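Endo-beta-1,2-glucanase (Talaromyces funiculosus, PDB 6IMV) hydrolyses the beta-1,2-linkages inside glucan chains as a fungal endo-acting glycoside hydrolase, and binds the disaccharide sophorose. Local coordinates at residues R102-N107 against G114-I119; A179-N182 against F188-L191; Y384-T389 against R402-G407. One frame throughout, in Å; residues are numbered along the deposited sequence.

Contact 1: residues R102-N107 against G114-I119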
ATOM      1  N   ARG A 102      14.533  10.463   8.585  1.00 16.92           N
ATOM      2  CA  ARG A 102      14.120  11.775   8.059  1.00 17.11           C
ATOM      3  C   ARG A 102      12.595  11.930   8.170  1.00 16.73           C
ATOM      4  O   ARG A 102      12.115  13.013   8.454  1.00 15.79           O
ATOM      5  CB  ARG A 102      14.589  11.943   6.615  1.00 16.76           C
ATOM      6  CG  ARG A 102      14.165  13.247   5.957  1.00 16.60           C
ATOM      7  CD  ARG A 102      14.953  14.430   6.462  1.00 16.22           C
ATOM      8  NE  ARG A 102      14.708  15.582   5.605  1.00 15.99           N
ATOM      9  CZ  ARG A 102      14.993  16.833   5.935  1.00 15.92           C
ATOM     10  NH1 ARG A 102      15.640  17.099   7.057  1.00 15.46           N
ATOM     11  NH2 ARG A 102      14.613  17.815   5.140  1.00 15.53           N
ATOM     12  N   PHE A 103      11.864  10.829   7.946  1.00 17.06           N
ATOM     13  CA  PHE A 103      10.407  10.753   8.129  1.00 17.01           C
ATOM     14  C   PHE A 103      10.047  10.782   9.618  1.00 17.26           C
ATOM     15  O   PHE A 103       9.261  11.633  10.042  1.00 17.30           O
ATOM     16  CB  PHE A 103       9.861   9.495   7.446  1.00 16.79           C
ATOM     17  CG  PHE A 103       8.376   9.260   7.594  1.00 16.68           C
ATOM     18  CD1 PHE A 103       7.860   8.667   8.736  1.00 15.96           C
ATOM     19  CD2 PHE A 103       7.494   9.591   6.574  1.00 16.45           C
ATOM     20  CE1 PHE A 103       6.499   8.429   8.863  1.00 16.09           C
ATOM     21  CE2 PHE A 103       6.133   9.356   6.704  1.00 16.01           C
ATOM     22  CZ  PHE A 103       5.640   8.769   7.844  1.00 15.72           C
ATOM     23  N   LEU A 104      10.594   9.838  10.398  1.00 17.33           N
ATOM     24  CA  LEU A 104      10.123   9.579  11.779  1.00 18.46           C
ATOM     25  C   LEU A 104      10.665  10.620  12.762  1.00 18.30           C
ATOM     26  O   LEU A 104       9.982  10.966  13.720  1.00 17.48           O
ATOM     27  CB  LEU A 104      10.573   8.188  12.243  1.00 19.82           C
ATOM     28  CG  LEU A 104       9.498   7.120  12.424  1.00 21.48           C
ATOM     29  CD1 LEU A 104      10.017   5.998  13.315  1.00 21.74           C
ATOM     30  CD2 LEU A 104       8.212   7.687  13.005  1.00 21.47           C
ATOM     31  N   SER A 105      11.920  11.043  12.570  1.00 19.21           N
ATOM     32  CA  SER A 105      12.661  11.748  13.623  1.00 20.11           C
ATOM     33  C   SER A 105      13.756  12.617  13.010  1.00 20.67           C
ATOM     34  O   SER A 105      14.939  12.422  13.304  1.00 19.76           O
ATOM     35  CB  SER A 105      13.223  10.741  14.594  1.00 20.85           C
ATOM     36  OG  SER A 105      13.557  11.381  15.811  1.00 23.52           O
ATOM     37  N   PRO A 106      13.398  13.586  12.129  1.00 21.07           N
ATOM     38  CA  PRO A 106      14.387  14.294  11.308  1.00 21.08           C
ATOM     39  C   PRO A 106      15.430  15.082  12.118  1.00 21.00           C
ATOM     40  O   PRO A 106      16.598  15.161  11.720  1.00 21.02           O
ATOM     41  CB  PRO A 106      13.539  15.248  10.450  1.00 20.88           C
ATOM     42  CG  PRO A 106      12.239  15.398  11.231  1.00 20.89           C
ATOM     43  CD  PRO A 106      12.022  14.048  11.875  1.00 20.52           C
ATOM     44  N   ASN A 107      15.000  15.663  13.238  1.00 21.60           N
ATOM     45  CA  ASN A 107      15.855  16.535  14.041  1.00 22.51           C
ATOM     46  C   ASN A 107      16.654  15.706  15.051  1.00 21.80           C
ATOM     47  O   ASN A 107      17.589  16.234  15.647  1.00 20.57           O
ATOM     48  CB  ASN A 107      15.047  17.629  14.735  1.00 23.62           C
ATOM     49  CG  ASN A 107      14.438  18.607  13.753  1.00 26.24           C
ATOM     50  OD1 ASN A 107      15.011  18.907  12.705  1.00 29.88           O
ATOM     51  ND2 ASN A 107      13.266  19.111  14.081  1.00 29.00           N
ATOM     52  N   GLY A 114      14.089   3.556  18.286  1.00 18.74           N
ATOM     53  CA  GLY A 114      13.379   3.502  19.565  1.00 18.19           C
ATOM     54  C   GLY A 114      11.903   3.840  19.411  1.00 18.22           C
ATOM     55  O   GLY A 114      11.051   3.212  20.040  1.00 16.70           O
ATOM     56  N   ILE A 115      11.600   4.836  18.570  1.00 17.79           N
ATOM     57  CA  ILE A 115      10.215   5.228  18.299  1.00 18.16           C
ATOM     58  C   ILE A 115       9.472   4.051  17.639  1.00 16.96           C
ATOM     59  O   ILE A 115       8.393   3.665  18.102  1.00 15.76           O
ATOM     60  CB  ILE A 115      10.135   6.520  17.462  1.00 18.98           C
ATOM     61  CG1 ILE A 115      10.661   7.731  18.239  1.00 19.49           C
ATOM     62  CG2 ILE A 115       8.711   6.756  16.970  1.00 18.55           C
ATOM     63  CD1 ILE A 115      10.980   8.946  17.370  1.00 19.45           C
ATOM     64  N   ALA A 116      10.061   3.473  16.588  1.00 16.66           N
ATOM     65  CA  ALA A 116       9.452   2.326  15.905  1.00 17.16           C
ATOM     66  C   ALA A 116       9.234   1.162  16.890  1.00 17.58           C
ATOM     67  O   ALA A 116       8.148   0.563  16.924  1.00 16.89           O
ATOM     68  CB  ALA A 116      10.306   1.905  14.735  1.00 17.66           C
ATOM     69  N   ALA A 117      10.259   0.851  17.698  1.00 16.91           N
ATOM     70  CA  ALA A 117      10.210  -0.281  18.633  1.00 17.28           C
ATOM     71  C   ALA A 117       9.089  -0.065  19.657  1.00 16.46           C
ATOM     72  O   ALA A 117       8.303  -0.961  19.940  1.00 16.25           O
ATOM     73  CB  ALA A 117      11.550  -0.468  19.312  1.00 17.76           C
ATOM     74  N   SER A 118       9.015   1.147  20.196  1.00 16.54           N
ATOM     75  CA  SER A 118       8.034   1.484  21.221  1.00 16.22           C
ATOM     76  C   SER A 118       6.596   1.319  20.693  1.00 15.52           C
ATOM     77  O   SER A 118       5.743   0.712  21.370  1.00 15.18           O
ATOM     78  CB  SER A 118       8.268   2.862  21.725  1.00 15.94           C
ATOM     79  OG  SER A 118       7.210   3.258  22.556  1.00 16.77           O
ATOM     80  N   ILE A 119       6.320   1.858  19.502  1.00 14.14           N
ATOM     81  CA  ILE A 119       4.974   1.812  18.943  1.00 14.29           C
ATOM     82  C   ILE A 119       4.612   0.354  18.609  1.00 14.14           C
ATOM     83  O   ILE A 119       3.488  -0.082  18.850  1.00 13.84           O
ATOM     84  CB  ILE A 119       4.823   2.758  17.732  1.00 14.50           C
ATOM     85  CG1 ILE A 119       4.993   4.226  18.138  1.00 14.90           C
ATOM     86  CG2 ILE A 119       3.484   2.530  17.048  1.00 14.68           C
ATOM     87  CD1 ILE A 119       5.263   5.172  16.984  1.00 14.61           C
TER

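Contact 2: residues A179-N182 against F188-L191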
ATOM      1  N   ALA A 179      14.171  -7.098  10.212  1.00 15.94           N
ATOM      2  CA  ALA A 179      14.852  -5.825  10.442  1.00 15.89           C
ATOM      3  C   ALA A 179      15.298  -5.720  11.908  1.00 15.99           C
ATOM      4  O   ALA A 179      16.421  -5.333  12.191  1.00 14.97           O
ATOM      5  CB  ALA A 179      13.947  -4.671  10.076  1.00 15.70           C
ATOM      6  N   ALA A 180      14.391  -6.064  12.828  1.00 16.06           N
ATOM      7  CA  ALA A 180      14.643  -5.973  14.264  1.00 16.75           C
ATOM      8  C   ALA A 180      15.786  -6.917  14.664  1.00 17.53           C
ATOM      9  O   ALA A 180      16.676  -6.525  15.421  1.00 17.72           O
ATOM     10  CB  ALA A 180      13.387  -6.281  15.027  1.00 16.66           C
ATOM     11  N   GLU A 181      15.768  -8.143  14.129  1.00 18.63           N
ATOM     12  CA  GLU A 181      16.785  -9.148  14.454  1.00 19.73           C
ATOM     13  C   GLU A 181      18.139  -8.747  13.847  1.00 21.32           C
ATOM     14  O   GLU A 181      19.168  -8.961  14.482  1.00 24.47           O
ATOM     15  CB  GLU A 181      16.300 -10.541  14.053  1.00 19.54           C
ATOM     16  CG  GLU A 181      15.188 -11.034  14.964  1.00 18.99           C
ATOM     17  CD  GLU A 181      14.455 -12.295  14.535  1.00 19.22           C
ATOM     18  OE1 GLU A 181      14.812 -12.866  13.486  1.00 19.64           O
ATOM     19  OE2 GLU A 181      13.519 -12.700  15.257  1.00 18.39           O
ATOM     20  N   ASN A 182      18.126  -8.078  12.689  1.00 21.38           N
ATOM     21  CA  ASN A 182      19.344  -7.615  12.028  1.00 21.69           C
ATOM     22  C   ASN A 182      20.112  -6.586  12.875  1.00 22.38           C
ATOM     23  O   ASN A 182      21.285  -6.374  12.603  1.00 23.58           O
ATOM     24  CB  ASN A 182      19.063  -7.002  10.653  1.00 21.12           C
ATOM     25  CG  ASN A 182      18.860  -8.037   9.569  1.00 20.46           C
ATOM     26  OD1 ASN A 182      19.070  -9.226   9.800  1.00 19.43           O
ATOM     27  ND2 ASN A 182      18.448  -7.594   8.389  1.00 19.81           N
ATOM     28  N   PHE A 188      15.216  -5.245  20.880  1.00 21.57           N
ATOM     29  CA  PHE A 188      14.598  -5.290  19.547  1.00 20.84           C
ATOM     30  C   PHE A 188      14.378  -6.750  19.129  1.00 21.36           C
ATOM     31  O   PHE A 188      13.342  -7.074  18.546  1.00 21.21           O
ATOM     32  CB  PHE A 188      15.417  -4.527  18.500  1.00 20.65           C
ATOM     33  CG  PHE A 188      15.528  -3.032  18.688  1.00 19.00           C
ATOM     34  CD1 PHE A 188      14.783  -2.355  19.644  1.00 18.73           C
ATOM     35  CD2 PHE A 188      16.380  -2.293  17.880  1.00 19.03           C
ATOM     36  CE1 PHE A 188      14.895  -0.978  19.791  1.00 18.73           C
ATOM     37  CE2 PHE A 188      16.491  -0.916  18.030  1.00 18.72           C
ATOM     38  CZ  PHE A 188      15.745  -0.260  18.979  1.00 18.30           C
ATOM     39  N   ILE A 189      15.333  -7.631  19.453  1.00 21.66           N
ATOM     40  CA  ILE A 189      15.210  -9.064  19.143  1.00 21.74           C
ATOM     41  C   ILE A 189      14.031  -9.668  19.920  1.00 20.86           C
ATOM     42  O   ILE A 189      13.262 -10.448  19.361  1.00 20.41           O
ATOM     43  CB  ILE A 189      16.532  -9.818  19.409  1.00 21.37           C
ATOM     44  CG1 ILE A 189      17.567  -9.510  18.326  1.00 22.17           C
ATOM     45  CG2 ILE A 189      16.289 -11.320  19.526  1.00 20.84           C
ATOM     46  CD1 ILE A 189      18.997  -9.788  18.733  1.00 22.82           C
ATOM     47  N   ASP A 190      13.919  -9.328  21.208  1.00 21.12           N
ATOM     48  CA  ASP A 190      12.819  -9.798  22.067  1.00 21.66           C
ATOM     49  C   ASP A 190      11.466  -9.345  21.503  1.00 20.62           C
ATOM     50  O   ASP A 190      10.526 -10.132  21.457  1.00 18.02           O
ATOM     51  CB  ASP A 190      12.962  -9.290  23.503  1.00 23.74           C
ATOM     52  CG  ASP A 190      14.110  -9.928  24.268  1.00 26.10           C
ATOM     53  OD1 ASP A 190      14.650 -10.954  23.792  1.00 26.86           O
ATOM     54  OD2 ASP A 190      14.456  -9.392  25.339  1.00 30.16           O
ATOM     55  N   LEU A 191      11.369  -8.063  21.116  1.00 19.37           N
ATOM     56  CA  LEU A 191      10.169  -7.524  20.463  1.00 19.15           C
ATOM     57  C   LEU A 191       9.849  -8.348  19.210  1.00 18.52           C
ATOM     58  O   LEU A 191       8.700  -8.728  19.002  1.00 17.65           O
ATOM     59  CB  LEU A 191      10.382  -6.046  20.111  1.00 19.70           C
ATOM     60  CG  LEU A 191       9.230  -5.361  19.370  1.00 20.01           C
ATOM     61  CD1 LEU A 191       7.926  -5.443  20.165  1.00 19.22           C
ATOM     62  CD2 LEU A 191       9.574  -3.903  19.059  1.00 19.22           C
TER

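Contact 3: residues Y384-T389 against R402-G407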
ATOM      1  N   TYR A 384      -0.121   9.399  -4.941  1.00 10.87           N
ATOM      2  CA  TYR A 384       0.366   8.038  -4.632  1.00 10.87           C
ATOM      3  C   TYR A 384       0.361   7.143  -5.881  1.00 11.33           C
ATOM      4  O   TYR A 384       0.989   6.073  -5.869  1.00 11.68           O
ATOM      5  CB  TYR A 384      -0.397   7.431  -3.454  1.00 10.99           C
ATOM      6  CG  TYR A 384      -1.519   6.478  -3.765  1.00 11.13           C
ATOM      7  CD1 TYR A 384      -2.815   6.936  -3.951  1.00 11.15           C
ATOM      8  CD2 TYR A 384      -1.313   5.111  -3.788  1.00 11.24           C
ATOM      9  CE1 TYR A 384      -3.866   6.064  -4.184  1.00 10.95           C
ATOM     10  CE2 TYR A 384      -2.353   4.222  -4.033  1.00 11.30           C
ATOM     11  CZ  TYR A 384      -3.638   4.698  -4.231  1.00 11.48           C
ATOM     12  OH  TYR A 384      -4.670   3.825  -4.468  1.00 11.80           O
ATOM     13  N   SER A 385      -0.315   7.579  -6.954  1.00 11.12           N
ATOM     14  CA  SER A 385      -0.264   6.915  -8.259  1.00 11.37           C
ATOM     15  C   SER A 385       1.182   6.712  -8.741  1.00 11.17           C
ATOM     16  O   SER A 385       1.441   5.831  -9.558  1.00 11.34           O
ATOM     17  CB  SER A 385      -1.068   7.664  -9.292  1.00 11.67           C
ATOM     18  OG  SER A 385      -0.512   8.951  -9.547  1.00 12.16           O
ATOM     19  N   VAL A 386       2.119   7.516  -8.234  1.00 10.97           N
ATOM     20  CA  VAL A 386       3.525   7.461  -8.655  1.00 11.34           C
ATOM     21  C   VAL A 386       4.302   6.341  -7.938  1.00 11.51           C
ATOM     22  O   VAL A 386       5.441   6.098  -8.305  1.00 11.97           O
ATOM     23  CB  VAL A 386       4.247   8.801  -8.413  1.00 11.27           C
ATOM     24  CG1 VAL A 386       3.458   9.984  -8.944  1.00 11.44           C
ATOM     25  CG2 VAL A 386       4.607   8.994  -6.946  1.00 11.20           C
ATOM     26  N   PHE A 387       3.746   5.697  -6.905  1.00 11.59           N
ATOM     27  CA  PHE A 387       4.586   4.808  -6.078  1.00 12.03           C
ATOM     28  C   PHE A 387       5.229   3.713  -6.937  1.00 11.69           C
ATOM     29  O   PHE A 387       6.417   3.455  -6.769  1.00 11.80           O
ATOM     30  CB  PHE A 387       3.853   4.305  -4.827  1.00 11.73           C
ATOM     31  CG  PHE A 387       3.063   3.033  -4.963  1.00 12.08           C
ATOM     32  CD1 PHE A 387       3.697   1.804  -5.037  1.00 12.41           C
ATOM     33  CD2 PHE A 387       1.676   3.062  -4.957  1.00 12.28           C
ATOM     34  CE1 PHE A 387       2.963   0.635  -5.146  1.00 12.34           C
ATOM     35  CE2 PHE A 387       0.943   1.892  -5.072  1.00 12.45           C
ATOM     36  CZ  PHE A 387       1.587   0.678  -5.151  1.00 12.65           C
ATOM     37  N   PRO A 388       4.538   3.061  -7.903  1.00 11.67           N
ATOM     38  CA  PRO A 388       5.171   2.012  -8.703  1.00 11.62           C
ATOM     39  C   PRO A 388       6.245   2.574  -9.650  1.00 11.58           C
ATOM     40  O   PRO A 388       7.220   1.892  -9.946  1.00 11.08           O
ATOM     41  CB  PRO A 388       4.028   1.377  -9.521  1.00 11.76           C
ATOM     42  CG  PRO A 388       2.757   1.943  -8.925  1.00 12.04           C
ATOM     43  CD  PRO A 388       3.135   3.261  -8.285  1.00 11.75           C
ATOM     44  N   THR A 389       6.049   3.817 -10.106  1.00 11.53           N
ATOM     45  CA  THR A 389       7.011   4.507 -10.950  1.00 11.41           C
ATOM     46  C   THR A 389       8.303   4.751 -10.151  1.00 11.57           C
ATOM     47  O   THR A 389       9.410   4.565 -10.672  1.00 11.22           O
ATOM     48  CB  THR A 389       6.432   5.819 -11.488  1.00 11.38           C
ATOM     49  OG1 THR A 389       5.065   5.620 -11.851  1.00 11.88           O
ATOM     50  CG2 THR A 389       7.212   6.348 -12.668  1.00 11.36           C
ATOM     51  N   ARG A 402       5.466  15.881  -7.890  1.00 12.73           N
ATOM     52  CA  ARG A 402       5.594  17.331  -7.816  1.00 12.76           C
ATOM     53  C   ARG A 402       4.459  17.991  -8.611  1.00 12.79           C
ATOM     54  O   ARG A 402       3.787  18.908  -8.113  1.00 12.34           O
ATOM     55  CB  ARG A 402       6.959  17.786  -8.346  1.00 13.07           C
ATOM     56  CG  ARG A 402       7.105  19.298  -8.461  1.00 13.04           C
ATOM     57  CD  ARG A 402       8.437  19.745  -9.035  1.00 13.35           C
ATOM     58  NE  ARG A 402       8.407  21.145  -9.435  1.00 13.16           N
ATOM     59  CZ  ARG A 402       7.727  21.630 -10.473  1.00 13.72           C
ATOM     60  NH1 ARG A 402       7.164  20.812 -11.345  1.00 13.35           N
ATOM     61  NH2 ARG A 402       7.590  22.943 -10.615  1.00 14.52           N
ATOM     62  N   ASN A 403       4.260  17.523  -9.846  1.00 13.28           N
ATOM     63  CA  ASN A 403       3.265  18.085 -10.766  1.00 13.56           C
ATOM     64  C   ASN A 403       1.882  18.134 -10.095  1.00 13.28           C
ATOM     65  O   ASN A 403       1.182  19.152 -10.152  1.00 14.31           O
ATOM     66  CB  ASN A 403       3.215  17.328 -12.098  1.00 13.72           C
ATOM     67  CG  ASN A 403       2.622  18.167 -13.211  1.00 13.81           C
ATOM     68  OD1 ASN A 403       3.238  19.128 -13.650  1.00 13.85           O
ATOM     69  ND2 ASN A 403       1.429  17.822 -13.667  1.00 13.93           N
ATOM     70  N   MET A 404       1.505  17.045  -9.430  1.00 12.56           N
ATOM     71  CA  MET A 404       0.235  16.981  -8.713  1.00 12.16           C
ATOM     72  C   MET A 404       0.291  17.816  -7.422  1.00 12.00           C
ATOM     73  O   MET A 404      -0.656  18.543  -7.131  1.00 11.94           O
ATOM     74  CB  MET A 404      -0.121  15.527  -8.411  1.00 11.95           C
ATOM     75  CG  MET A 404      -0.460  14.745  -9.669  1.00 11.91           C
ATOM     76  SD  MET A 404      -0.910  13.032  -9.333  1.00 11.51           S
ATOM     77  CE  MET A 404       0.646  12.195  -9.626  1.00 11.51           C
ATOM     78  N   ALA A 405       1.412  17.755  -6.688  1.00 11.89           N
ATOM     79  CA  ALA A 405       1.585  18.446  -5.392  1.00 12.58           C
ATOM     80  C   ALA A 405       1.518  19.971  -5.539  1.00 13.19           C
ATOM     81  O   ALA A 405       1.129  20.676  -4.616  1.00 13.35           O
ATOM     82  CB  ALA A 405       2.895  18.045  -4.757  1.00 12.60           C
ATOM     83  N   ILE A 406       1.896  20.472  -6.714  1.00 14.15           N
ATOM     84  CA  ILE A 406       1.868  21.907  -7.005  1.00 14.94           C
ATOM     85  C   ILE A 406       0.435  22.406  -7.247  1.00 14.61           C
ATOM     86  O   ILE A 406       0.176  23.603  -7.139  1.00 14.65           O
ATOM     87  CB  ILE A 406       2.818  22.192  -8.181  1.00 15.84           C
ATOM     88  CG1 ILE A 406       4.253  22.150  -7.669  1.00 16.51           C
ATOM     89  CG2 ILE A 406       2.509  23.505  -8.871  1.00 17.69           C
ATOM     90  CD1 ILE A 406       5.264  22.153  -8.756  1.00 17.51           C
ATOM     91  N   GLY A 407      -0.500  21.504  -7.560  1.00 14.38           N
ATOM     92  CA  GLY A 407      -1.932  21.885  -7.615  1.00 14.46           C
ATOM     93  C   GLY A 407      -2.347  22.608  -6.345  1.00 14.44           C
ATOM     94  O   GLY A 407      -1.775  22.385  -5.278  1.00 13.59           O
TER

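Contact 1: residues R102-N107 against G114-I119
Leu104 and Ile115 meet across a helix-loop-helix connection, where the last turn of helix 98-104 leans on the first turns of helix 112-133 in this helix-rich glycosidase. The contact is mainly apolar. Both methyls of Leu104 approach Ile115 CG2, CD1 to 4.0 Å and CD2 to 4.1 Å, the two side chains lying alongside, each running past the end of the other. Leu104 CD1 also lies 4.3 Å from Ala116 CB, and is thus seated between consecutive residues of the second helix. The other branch of Ile115 serves a second partner: with CG1 anti to the carbonyl carbon (chi1 -66°), CD1 is carried to Ser105, the first residue beyond the helix. An alanine in place of Ile115 would strip both branches and would probably leave the Leu104 methyls and the Ser105 side chain without their main partner on the second helix.

The hydroxyl of Ser105 is turned to its own loop, where OG is hydrogen-bonded to Asn108 O. Around the pair, Ala93 of helix 80-94 and His45 of a loop also touch Leu104. At the Ser105 end Ile115 CD1 stands 4.0 Å from Ser105 CB and 3.9 Å from Ser105 OG.

Contact 2: residues A179-N182 against F188-L191
A helical hairpin, helix 163-182 followed after a tight turn by helix 186-210, is closed here by beta carbons and short aliphatic branches set against the facing backbone. Ala180 and Phe188 come together with their CA atoms 5.3 Å apart, and the CA atoms of Glu181 and Ile189 are closer still, at 4.9 Å. Such spacing suits the methyl of Ala180, whose CB lies 3.6 Å from Phe188 O and 4.4 Å from Phe188 CB. In return Phe188 CB sits 3.9 Å from Ala180 O, so each residue sets its beta carbon against the other's carbonyl oxygen. Of the Phe188 side chain, CB makes the contact; the ring leads away from the 179-182 segment. Ile189 meets the next residue along: chi1 of -74° sets CG1 on the backbone-N side, beside Glu181, where it rests 4.0 Å from Glu181 CA and is flanked by the methylene Glu181 CG at 4.4 Å. The turn has polar ties of its own, Ala180 O to Thr183 OG1 and Phe188 N to Asn185 OD1. Beyond the hairpin, the Phe188 side chain reaches Pro113 and Ala117 of helix 112-133 and Ile94 of helix 80-94, while Ala179 also touches Ile94, joining both arms to the preceding helices.

Contact 3: residues Y384-T389 against R402-G407
Met404 thrusts its terminal methyl into the corner made by Ser385 and Val386, where the 3-10 turn at 384-385 leads toward helix 387-392. The contact belongs to two helices in immediate succession, the end of the second packing back on the turn that leads into the first, in a buried part of the fold. All three residues are buried, and the methionine alone carries the 402-407 side. Its chain leaves the helix with CG anti to the carbonyl carbon and continues extended through chi2 (-179°); the bend comes at the thioether, where chi3 of -97° swings CE out of line with the stem and over to the two partners.

One partner is apolar. Val386 CG1 and Met404 CE reach toward each other tip to tip and stop 3.6 Å apart, a close methyl-to-methyl touch. The other partner is a hydroxyl: Met404 CE lies 3.4 Å from Ser385 OG, with Met404 SD behind it at 4.1 Å from the same oxygen. The hydroxyl oxygen therefore meets the methyl more closely than the sulfur, and its hydrogen-bonding partners lie outside the two segments: Ser385 OG bonds to Thr382 O, and weakly to Met343 O. The first bond ties the serine to the residues just before the 3-10 turn; the weak one reaches a separate part of the chain. The turn itself is closed by a 3.0 Å bond from Phe387 N to Tyr384 O.

Within the two segments, one methionine side chain from the last turn of helix 394-405 links the backbones. Val386 is touched further by Trp400 and Trp401 of that helix, while Tyr384 packs on helix 433-443 and Pro388 and Thr389 on helix 318-337.

The three contacts come in sequence order without overlap, and each joins sequence-near helical elements. Contacts 1 and 2 are neighbours, their centres 15 Å apart. Helix 112-133 joins them physically: Ala117 CB lies 3.4 Å from Phe188 CE1, so the early helical pair and the hairpin form one continuous packed region, with helix 80-94 touching both. Contact 3 stands apart, its centre 25 Å from that of contact 1 and 34 Å from that of contact 2. Helix 80-94 carries Lys82 of the glucose pocket, and helix 433-443, against which Tyr384 packs, carries Asp434. The contacts thus belong to helical surroundings of the sugar site; the side chain of Ser385 is about 14 Å from a bound glucose unit, too far to touch it.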